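Local coordinates for protein thioredoxin Reductase (Burkholderia cenocepacia, PDB 4F82) that probably reduces hydrogen peroxide and organic hydroperoxides to water and alcohols, as a thiol-specific peroxidase of the Prx5 subfamily of peroxiredoxins, at residues L16-F22 / P36-R42; G54-T60 / M135-R141; Q66-Y71 / F162-A167. All blocks are in the same frame, centred on the assembly; numbering follows the deposited sequence. Where two conformers were deposited one is given.

Contact 1. Residues L16-F22 / P36-R42; sequences LPDAQLF and PNACSVR
Asp18 OD1 is the polar centre where 16-22 meets 36-42. It accepts the amide of Arg42, N to OD1 3.0 Å, which arrives from above the carboxylate plane along an almost straight N-H...O line of 178°. In the conformer given, the hydroxyl of Ser40 also donates to it through its syn lone pair, OG to OD1 2.8 Å. With CG anti to its own backbone N (chi1 -153°), Asp18 swings its carboxylate beside the first turn of helix 41-45. Ser40, the N-cap of that helix, in the same conformer also engages the amide of Asp43 through OG.

The side chain of Arg42, bent at chi3 (56°), carries NH1 to 2.7 Å from Leu16 O, in the carbonyl plane and on a lone pair. The same NH1 also bonds to Gly149 O. Between these side-chain bonds and the strands, Val41 N donates to Ala19 O. Antiparallel pairing follows at Leu21 and Cys39, a hydrogen-bonded pair with Cys39 N 2.8 Å from Leu21 O and a return bond from Leu21 N to Cys39 O.

Packing divides between the two faces of the hairpin. On the Leu21 side, Val41 CG2 lies 3.6 Å from Leu21 CD1, while Val41 CG1 meets Leu16 CD2 at the same distance; Phe120 of helix 119-124 packs on this valine. On the Gln20 and Phe22 side, Ala38 CB sits over a face of the Phe22 ring, a CH-pi contact 4.0 Å from its centroid, with Gly134 of the second subunit packing on the same phenylalanine.

Chemically, the Asp18 carboxylate at the N-terminal end of helix 41-45 would probably be stabilised by the helix dipole and the Arg42 amide, tying the loop before strand 20-25 to the end of its partner strand.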
loop_
_atom_site.group_PDB
_atom_site.type_symbol
_atom_site.label_atom_id
_atom_site.label_comp_id
_atom_site.label_asym_id
_atom_site.label_seq_id
_atom_site.Cartn_x
_atom_site.Cartn_y
_atom_site.Cartn_z
ATOM N N LEU A 16 -25.411 4.808 -1.207
ATOM C CA LEU A 16 -24.002 4.414 -1.301
ATOM C C LEU A 16 -23.721 3.798 -2.690
ATOM O O LEU A 16 -24.465 2.909 -3.141
ATOM C CB LEU A 16 -23.712 3.401 -0.181
ATOM C CG LEU A 16 -22.318 3.125 0.341
ATOM C CD1 LEU A 16 -21.734 4.436 0.877
ATOM C CD2 LEU A 16 -22.344 2.015 1.435
ATOM N N PRO A 17 -22.685 4.285 -3.403
ATOM C CA PRO A 17 -22.364 3.668 -4.705
ATOM C C PRO A 17 -21.794 2.262 -4.552
ATOM O O PRO A 17 -21.225 1.928 -3.492
ATOM C CB PRO A 17 -21.299 4.600 -5.298
ATOM C CG PRO A 17 -20.668 5.268 -4.086
ATOM C CD PRO A 17 -21.835 5.451 -3.122
ATOM N N ASP A 18 -21.979 1.421 -5.569
ATOM C CA ASP A 18 -21.385 0.084 -5.508
ATOM C C ASP A 18 -19.928 0.234 -5.888
ATOM O O ASP A 18 -19.574 1.202 -6.573
ATOM C CB ASP A 18 -22.065 -0.893 -6.472
ATOM C CG ASP A 18 -21.958 -2.351 -6.012
ATOM O OD1 ASP A 18 -21.403 -2.635 -4.918
ATOM O OD2 ASP A 18 -22.463 -3.241 -6.740
ATOM N N ALA A 19 -19.106 -0.707 -5.420
ATOM C CA ALA A 19 -17.701 -0.852 -5.830
ATOM C C ALA A 19 -17.236 -2.225 -5.406
ATOM O O ALA A 19 -17.907 -2.896 -4.612
ATOM C CB ALA A 19 -16.819 0.222 -5.169
ATOM N N GLN A 20 -16.093 -2.673 -5.935
ATOM C CA GLN A 20 -15.548 -3.933 -5.483
ATOM C C GLN A 20 -14.425 -3.691 -4.477
ATOM O O GLN A 20 -13.427 -3.034 -4.776
ATOM C CB GLN A 20 -15.097 -4.829 -6.671
ATOM C CG GLN A 20 -14.409 -6.125 -6.245
ATOM C CD GLN A 20 -14.040 -6.992 -7.447
ATOM O OE1 GLN A 20 -12.966 -6.833 -8.040
ATOM N NE2 GLN A 20 -14.929 -7.908 -7.808
ATOM N N LEU A 21 -14.595 -4.243 -3.281
ATOM C CA LEU A 21 -13.582 -4.141 -2.241
ATOM C C LEU A 21 -13.058 -5.549 -1.991
ATOM O O LEU A 21 -13.679 -6.523 -2.406
ATOM C CB LEU A 21 -14.193 -3.576 -0.953
ATOM C CG LEU A 21 -14.709 -2.129 -0.954
ATOM C CD1 LEU A 21 -15.277 -1.694 0.414
ATOM C CD2 LEU A 21 -13.608 -1.200 -1.379
ATOM N N PHE A 22 -11.916 -5.649 -1.333
ATOM C CA PHE A 22 -11.369 -6.935 -0.908
ATOM C C PHE A 22 -11.089 -6.941 0.602
ATOM O O PHE A 22 -10.540 -5.972 1.177
ATOM C CB PHE A 22 -10.029 -7.254 -1.658
ATOM C CG PHE A 22 -10.170 -7.535 -3.146
ATOM C CD1 PHE A 22 -9.992 -8.825 -3.649
ATOM C CD2 PHE A 22 -10.428 -6.508 -4.055
ATOM C CE1 PHE A 22 -10.122 -9.089 -5.037
ATOM C CE2 PHE A 22 -10.554 -6.777 -5.464
ATOM C CZ PHE A 22 -10.388 -8.046 -5.943
ATOM N N PRO A 36 -7.220 -12.774 0.088
ATOM C CA PRO A 36 -8.125 -11.717 -0.373
ATOM C C PRO A 36 -9.439 -12.258 -0.956
ATOM O O PRO A 36 -9.454 -13.208 -1.753
ATOM C CB PRO A 36 -7.295 -11.002 -1.447
ATOM C CG PRO A 36 -6.347 -12.064 -1.952
ATOM C CD PRO A 36 -5.977 -12.820 -0.713
ATOM N N ASN A 37 -10.546 -11.686 -0.497
ATOM C CA ASN A 37 -11.863 -12.035 -1.004
ATOM C C ASN A 37 -12.545 -10.786 -1.551
ATOM O O ASN A 37 -12.686 -9.797 -0.836
ATOM C CB ASN A 37 -12.709 -12.638 0.108
ATOM C CG ASN A 37 -12.337 -14.066 0.420
ATOM O OD1 ASN A 37 -13.102 -14.995 0.158
ATOM N ND2 ASN A 37 -11.164 -14.252 0.994
ATOM N N ALA A 38 -13.000 -10.828 -2.800
ATOM C CA ALA A 38 -13.700 -9.673 -3.391
ATOM C C ALA A 38 -15.121 -9.619 -2.853
ATOM O O ALA A 38 -15.728 -10.655 -2.639
ATOM C CB ALA A 38 -13.754 -9.814 -4.897
ATOM N N CYS A 39 -15.665 -8.420 -2.652
ATOM C CA CYS A 39 -17.065 -8.328 -2.283
ATOM C C CYS A 39 -17.605 -6.989 -2.744
ATOM O O CYS A 39 -16.857 -6.033 -2.893
ATOM C CB CYS A 39 -17.229 -8.464 -0.779
ATOM S SG CYS A 39 -16.257 -7.204 0.037
ATOM N N SER A 40 -18.914 -6.965 -2.977
ATOM C CA SER A 40 -19.630 -5.790 -3.481
ATOM C C SER A 40 -20.028 -4.915 -2.302
ATOM O O SER A 40 -20.535 -5.423 -1.305
ATOM C CB SER A 40 -20.878 -6.230 -4.267
ATOM O OG SER A 40 -21.915 -5.253 -4.242
ATOM N N VAL A 41 -19.801 -3.607 -2.403
ATOM C CA VAL A 41 -20.201 -2.696 -1.323
ATOM C C VAL A 41 -21.723 -2.766 -1.073
ATOM O O VAL A 41 -22.178 -2.895 0.073
ATOM C CB VAL A 41 -19.780 -1.249 -1.639
ATOM C CG1 VAL A 41 -20.397 -0.247 -0.639
ATOM C CG2 VAL A 41 -18.251 -1.134 -1.585
ATOM N N ARG A 42 -22.517 -2.668 -2.134
ATOM C CA ARG A 42 -23.942 -2.602 -1.925
ATOM C C ARG A 42 -24.425 -3.954 -1.422
ATOM O O ARG A 42 -25.228 -4.008 -0.487
ATOM C CB ARG A 42 -24.670 -2.094 -3.184
ATOM C CG ARG A 42 -24.398 -0.593 -3.387
ATOM C CD ARG A 42 -25.399 0.107 -4.303
ATOM N NE ARG A 42 -26.793 -0.041 -3.872
ATOM C CZ ARG A 42 -27.398 0.734 -2.967
ATOM N NH1 ARG A 42 -26.731 1.716 -2.349
ATOM N NH2 ARG A 42 -28.677 0.525 -2.671
#

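Contact 2. Residues G54-T60 / M135-R141; sequences GLPGAFT and MGIRSLR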
loop_
_atom_site.group_PDB
_atom_site.type_symbol
_atom_site.label_atom_id
_atom_site.label_comp_id
_atom_site.label_asym_id
_atom_site.label_seq_id
_atom_site.Cartn_x
_atom_site.Cartn_y
_atom_site.Cartn_z
ATOM N N GLY A 54 -13.047 5.894 6.529
ATOM C CA GLY A 54 -11.988 5.805 5.558
ATOM C C GLY A 54 -10.821 6.619 6.086
ATOM O O GLY A 54 -10.992 7.599 6.825
ATOM N N LEU A 55 -9.622 6.234 5.691
ATOM C CA LEU A 55 -8.431 6.961 6.161
ATOM C C LEU A 55 -7.348 6.829 5.077
ATOM O O LEU A 55 -7.486 6.004 4.163
ATOM C CB LEU A 55 -7.990 6.396 7.531
ATOM C CG LEU A 55 -7.963 4.891 7.809
ATOM C CD1 LEU A 55 -6.868 4.136 6.980
ATOM C CD2 LEU A 55 -7.763 4.630 9.293
ATOM N N PRO A 56 -6.289 7.654 5.151
ATOM C CA PRO A 56 -5.299 7.743 4.073
ATOM C C PRO A 56 -4.367 6.540 3.839
ATOM O O PRO A 56 -3.944 6.355 2.699
ATOM C CB PRO A 56 -4.466 8.970 4.473
ATOM C CG PRO A 56 -5.404 9.819 5.265
ATOM C CD PRO A 56 -6.199 8.805 6.068
ATOM N N GLY A 57 -4.011 5.775 4.869
ATOM C CA GLY A 57 -3.157 4.635 4.603
ATOM C C GLY A 57 -2.869 3.695 5.756
ATOM O O GLY A 57 -2.602 4.139 6.896
ATOM N N ALA A 58 -2.873 2.393 5.450
ATOM C CA ALA A 58 -2.415 1.399 6.422
ATOM C C ALA A 58 -0.983 1.722 6.874
ATOM O O ALA A 58 -0.173 2.258 6.096
ATOM C CB ALA A 58 -2.482 -0.013 5.826
ATOM N N PHE A 59 -0.684 1.382 8.133
ATOM C CA PHE A 59 0.638 1.545 8.737
ATOM C C PHE A 59 1.121 2.985 8.982
ATOM O O PHE A 59 2.269 3.188 9.354
ATOM C CB PHE A 59 1.674 0.737 7.953
ATOM C CG PHE A 59 1.506 -0.772 8.119
ATOM C CD1 PHE A 59 1.995 -1.419 9.255
ATOM C CD2 PHE A 59 0.849 -1.530 7.158
ATOM C CE1 PHE A 59 1.841 -2.788 9.420
ATOM C CE2 PHE A 59 0.698 -2.910 7.315
ATOM C CZ PHE A 59 1.193 -3.537 8.449
ATOM N N THR A 60 0.265 3.979 8.769
ATOM C CA THR A 60 0.654 5.378 9.005
ATOM C C THR A 60 0.305 5.810 10.446
ATOM O O THR A 60 -0.516 5.174 11.113
ATOM C CB THR A 60 0.068 6.364 7.906
ATOM O OG1 THR A 60 -1.366 6.381 7.962
ATOM C CG2 THR A 60 0.512 5.962 6.516
ATOM N N MET A 135 2.672 8.853 -1.407
ATOM C CA MET A 135 1.552 7.928 -1.266
ATOM C C MET A 135 0.577 7.950 -2.444
ATOM O O MET A 135 -0.426 7.189 -2.450
ATOM C CB MET A 135 0.775 8.248 0.021
ATOM C CG MET A 135 1.469 7.824 1.318
ATOM S SD MET A 135 0.816 8.709 2.765
ATOM C CE MET A 135 -0.779 7.881 2.998
ATOM N N GLY A 136 0.814 8.862 -3.397
ATOM C CA GLY A 136 -0.097 9.019 -4.536
ATOM C C GLY A 136 -1.519 9.297 -4.107
ATOM O O GLY A 136 -1.728 9.912 -3.052
ATOM N N ILE A 137 -2.496 8.831 -4.905
ATOM C CA ILE A 137 -3.910 9.106 -4.641
ATOM C C ILE A 137 -4.431 8.176 -3.555
ATOM O O ILE A 137 -4.306 6.952 -3.666
ATOM C CB ILE A 137 -4.756 8.946 -5.930
ATOM C CG1 ILE A 137 -4.165 9.803 -7.080
ATOM C CG2 ILE A 137 -6.240 9.289 -5.683
ATOM C CD1 ILE A 137 -3.905 11.293 -6.769
ATOM N N ARG A 138 -5.054 8.752 -2.523
ATOM C CA ARG A 138 -5.507 8.012 -1.346
ATOM C C ARG A 138 -6.879 8.537 -0.896
ATOM O O ARG A 138 -7.479 9.417 -1.550
ATOM C CB ARG A 138 -4.483 8.207 -0.202
ATOM C CG ARG A 138 -3.082 7.626 -0.457
ATOM C CD ARG A 138 -3.137 6.092 -0.669
ATOM N NE ARG A 138 -1.788 5.528 -0.802
ATOM C CZ ARG A 138 -1.167 4.887 0.181
ATOM N NH1 ARG A 138 -1.775 4.754 1.361
ATOM N NH2 ARG A 138 0.057 4.392 -0.010
ATOM N N SER A 139 -7.381 8.047 0.221
ATOM C CA SER A 139 -8.686 8.548 0.711
ATOM C C SER A 139 -8.527 9.746 1.653
ATOM O O SER A 139 -7.538 9.841 2.387
ATOM C CB SER A 139 -9.435 7.428 1.448
ATOM O OG SER A 139 -10.755 7.853 1.819
ATOM N N LEU A 140 -9.495 10.673 1.635
ATOM C CA LEU A 140 -9.656 11.614 2.746
ATOM C C LEU A 140 -9.965 10.786 3.972
ATOM O O LEU A 140 -10.425 9.604 3.847
ATOM C CB LEU A 140 -10.815 12.615 2.489
ATOM C CG LEU A 140 -10.518 13.648 1.401
ATOM C CD1 LEU A 140 -11.780 14.368 0.980
ATOM C CD2 LEU A 140 -9.451 14.642 1.896
ATOM N N ARG A 141 -9.780 11.394 5.141
ATOM C CA ARG A 141 -10.229 10.754 6.381
ATOM C C ARG A 141 -11.712 11.106 6.650
ATOM O O ARG A 141 -12.078 12.290 6.659
ATOM C CB ARG A 141 -9.349 11.200 7.563
ATOM C CG ARG A 141 -9.475 10.265 8.795
ATOM C CD ARG A 141 -8.686 10.806 10.008
ATOM N NE ARG A 141 -7.268 10.956 9.687
ATOM C CZ ARG A 141 -6.349 9.986 9.742
ATOM N NH1 ARG A 141 -6.691 8.739 10.080
ATOM N NH2 ARG A 141 -5.087 10.263 9.417
HETATM O O HOH W 1 -6.562 5.746 1.729
HETATM O O HOH W 2 -0.423 2.902 3.366
#
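Arg138 NH1 donates to Pro56 O at 3.0 Å, reaching it in the carbonyl plane on a lone pair with an N-H...O angle of 147°. This is the direct hydrogen bond between 54-60 and 135-141. A bend at chi2 (-61°) folds the arginine back, so that its CB, CG and CD also line up against Pro56 O while the guanidinium edge meets Gly57 CA. Met135 CE lies 3.5 Å from Pro56 O.

At the other end Pro56 CD rests over one face of the Arg141 guanidinium, toward its rim and 3.8 Å from Arg141 NH2, the two side chains crossing at about a right angle. Leu55 CB comes within 3.7 Å of Arg141 NH1. Backbone approaches are CA-H...O contacts, Arg141 CA standing 3.3 Å from Gly54 O.

Two waters fill in the polar network. Water 1 accepts from Ser139 N and donates to Leu55 O at 2.6 Å, with a weaker bond to Pro56 O; water 2 joins Arg138 NH1 to Ala58 O.

Further out, both arginines have polar partners outside the segments. Arg138 NH2 forms a salt bridge with Asp93 of the second subunit, and Arg141 NH1 is hydrogen-bonded to His67 ND1. Within 54-60, Thr60 OG1 donates to Gly57 O at 2.8 Å across a type II turn, Thr60 being the N-cap residue of helix 61-80.

Pro56, Thr60 and Cys63, the predicted peroxidatic cysteine, have the spacing of the peroxiredoxin PxxxTxxC motif. Arg141 comes from the neighbouring segment, consistent with the conserved active-site arginine of the family. The geometry thus packs Arg141 on Cys63, while Arg138 ties the same loop to the second subunit.

Contact 3. Residues Q66-Y71 / F162-A167; sequences QHVPGY and FEVSDA
Two side chains of helix 61-80, His67 and Tyr71, share the carbonyl of Ser165. His67 NE2 donates at 2.9 Å to Ser165 O with an N-H...O angle of 146°, and Tyr71 OH donates to the same Ser165 O at 2.7 Å. Both donors stand well out of the carbonyl plane, on opposite faces of it, so the oxygen is gripped from two sides. A water adds a backbone link, accepting from Ala167 N and donating to His67 O at 2.8 Å.

Aromatic contacts supplement these bonds. The edge of Phe162 points at the face of His67, an edge-to-face pair with planes at 54°, and Phe162 CE1 lies 3.4 Å above the imidazole plane near its centre. Phe162 reaches there with CG anti to its backbone N (chi1 -176°). Gln66 then brings its amide to the edge of the phenyl ring, Gln66 NE2 to Phe162 CE2 3.5 Å, the two planes steeply inclined.

Aliphatic packing is a CH-pi contact: Ala167 CB sits over the centre of the Tyr71 ring, 3.5 Å from the centroid.

Phe53 of strand 49-55 stacks on Tyr71 and meets His67, while Ser165 OG is held by Glu157. The loop thus docks on helix 61-80 as it enters helix 167-172, whose N-cap is Asp166, beside strand 137-147.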
loop_
_atom_site.group_PDB
_atom_site.type_symbol
_atom_site.label_atom_id
_atom_site.label_comp_id
_atom_site.label_asym_id
_atom_site.label_seq_id
_atom_site.Cartn_x
_atom_site.Cartn_y
_atom_site.Cartn_z
ATOM N N GLN A 66 -4.207 5.947 16.618
ATOM C CA GLN A 66 -5.418 6.619 17.090
ATOM C C GLN A 66 -6.715 6.173 16.399
ATOM O O GLN A 66 -7.695 5.796 17.058
ATOM C CB GLN A 66 -5.273 8.112 16.848
ATOM C CG GLN A 66 -4.700 8.899 17.987
ATOM C CD GLN A 66 -5.225 10.313 17.923
ATOM O OE1 GLN A 66 -4.666 11.133 17.208
ATOM N NE2 GLN A 66 -6.346 10.589 18.616
ATOM N N HIS A 67 -6.750 6.288 15.079
ATOM C CA HIS A 67 -8.011 6.128 14.359
ATOM C C HIS A 67 -8.622 4.702 14.405
ATOM O O HIS A 67 -9.774 4.556 14.834
ATOM C CB HIS A 67 -7.921 6.676 12.923
ATOM C CG HIS A 67 -9.249 7.055 12.352
ATOM N ND1 HIS A 67 -9.396 7.565 11.077
ATOM C CD2 HIS A 67 -10.496 6.989 12.887
ATOM C CE1 HIS A 67 -10.681 7.823 10.862
ATOM N NE2 HIS A 67 -11.367 7.484 11.941
ATOM N N VAL A 68 -7.869 3.668 13.995
ATOM C CA VAL A 68 -8.345 2.292 14.072
ATOM C C VAL A 68 -8.508 1.812 15.532
ATOM O O VAL A 68 -9.515 1.150 15.865
ATOM C CB VAL A 68 -7.454 1.307 13.216
ATOM C CG1 VAL A 68 -7.941 -0.129 13.331
ATOM C CG2 VAL A 68 -7.499 1.707 11.768
ATOM N N PRO A 69 -7.550 2.150 16.418
ATOM C CA PRO A 69 -7.749 1.640 17.785
ATOM C C PRO A 69 -8.993 2.211 18.488
ATOM O O PRO A 69 -9.639 1.467 19.225
ATOM C CB PRO A 69 -6.471 2.035 18.507
ATOM C CG PRO A 69 -5.431 2.030 17.404
ATOM C CD PRO A 69 -6.162 2.608 16.201
ATOM N N GLY A 70 -9.355 3.469 18.234
ATOM C CA GLY A 70 -10.599 4.008 18.774
ATOM C C GLY A 70 -11.800 3.148 18.343
ATOM O O GLY A 70 -12.702 2.871 19.137
ATOM N N TYR A 71 -11.816 2.708 17.089
ATOM C CA TYR A 71 -12.930 1.843 16.681
ATOM C C TYR A 71 -12.883 0.438 17.299
ATOM O O TYR A 71 -13.912 -0.086 17.709
ATOM C CB TYR A 71 -13.071 1.823 15.158
ATOM C CG TYR A 71 -13.729 3.094 14.661
ATOM C CD1 TYR A 71 -15.127 3.229 14.706
ATOM C CD2 TYR A 71 -12.963 4.171 14.182
ATOM C CE1 TYR A 71 -15.755 4.397 14.274
ATOM C CE2 TYR A 71 -13.590 5.363 13.739
ATOM C CZ TYR A 71 -14.979 5.461 13.808
ATOM O OH TYR A 71 -15.639 6.605 13.364
ATOM N N PHE A 162 -8.270 15.592 12.278
ATOM C CA PHE A 162 -8.856 14.411 12.922
ATOM C C PHE A 162 -9.725 14.847 14.118
ATOM O O PHE A 162 -9.427 14.560 15.300
ATOM C CB PHE A 162 -7.751 13.425 13.354
ATOM C CG PHE A 162 -8.268 12.141 13.950
ATOM C CD1 PHE A 162 -9.315 11.442 13.350
ATOM C CD2 PHE A 162 -7.686 11.613 15.101
ATOM C CE1 PHE A 162 -9.780 10.221 13.887
ATOM C CE2 PHE A 162 -8.138 10.409 15.635
ATOM C CZ PHE A 162 -9.186 9.708 15.025
ATOM N N GLU A 163 -10.800 15.559 13.806
ATOM C CA GLU A 163 -11.669 16.120 14.840
ATOM C C GLU A 163 -13.106 15.593 14.757
ATOM O O GLU A 163 -13.892 15.804 15.687
ATOM C CB GLU A 163 -11.639 17.658 14.797
ATOM N N VAL A 164 -13.463 14.874 13.686
ATOM C CA VAL A 164 -14.889 14.436 13.547
ATOM C C VAL A 164 -15.128 12.973 13.152
ATOM O O VAL A 164 -16.293 12.492 13.194
ATOM C CB VAL A 164 -15.658 15.353 12.538
ATOM C CG1 VAL A 164 -15.649 16.832 13.013
ATOM C CG2 VAL A 164 -15.031 15.234 11.095
ATOM N N SER A 165 -14.065 12.259 12.727
ATOM C CA SER A 165 -14.226 10.882 12.188
ATOM C C SER A 165 -13.806 9.815 13.181
ATOM O O SER A 165 -13.838 8.619 12.873
ATOM C CB SER A 165 -13.396 10.694 10.909
ATOM O OG SER A 165 -11.997 10.956 11.165
ATOM N N ASP A 166 -13.396 10.231 14.373
ATOM C CA ASP A 166 -13.030 9.289 15.430
ATOM C C ASP A 166 -14.276 8.570 15.979
ATOM O O ASP A 166 -15.403 9.075 15.876
ATOM C CB ASP A 166 -12.363 10.057 16.571
ATOM C CG ASP A 166 -13.294 11.088 17.186
ATOM O OD1 ASP A 166 -13.605 12.111 16.504
ATOM O OD2 ASP A 166 -13.718 10.870 18.347
ATOM N N ALA A 167 -14.063 7.410 16.582
ATOM C CA ALA A 167 -15.177 6.570 17.073
ATOM C C ALA A 167 -16.018 7.292 18.127
ATOM O O ALA A 167 -17.267 7.212 18.088
ATOM C CB ALA A 167 -14.646 5.240 17.628
HETATM O O HOH W 3 -11.257 6.485 16.263
#

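How the contacts relate
Along the chain contact 1 closes before the others open, whereas the segments of contacts 2 and 3 alternate. Contacts 1 and 2 reach the same mixed sheet with centres about 18 Å apart and no touch, and both border the second subunit. Contact 3 lies on the opposite side of the chain's centre from contact 1, about 23 Å between centres. Contacts 2 and 3 are joined: their centres are about 14 Å apart, and Arg141 of 135-141 meets His67, Phe162 and Ser165. Strand 49-55 leads into helix 61-80, so these two contacts lie beside the predicted active-site Cys63, while contact 1 belongs to a hairpin away from it, within the thioredoxin-like fold.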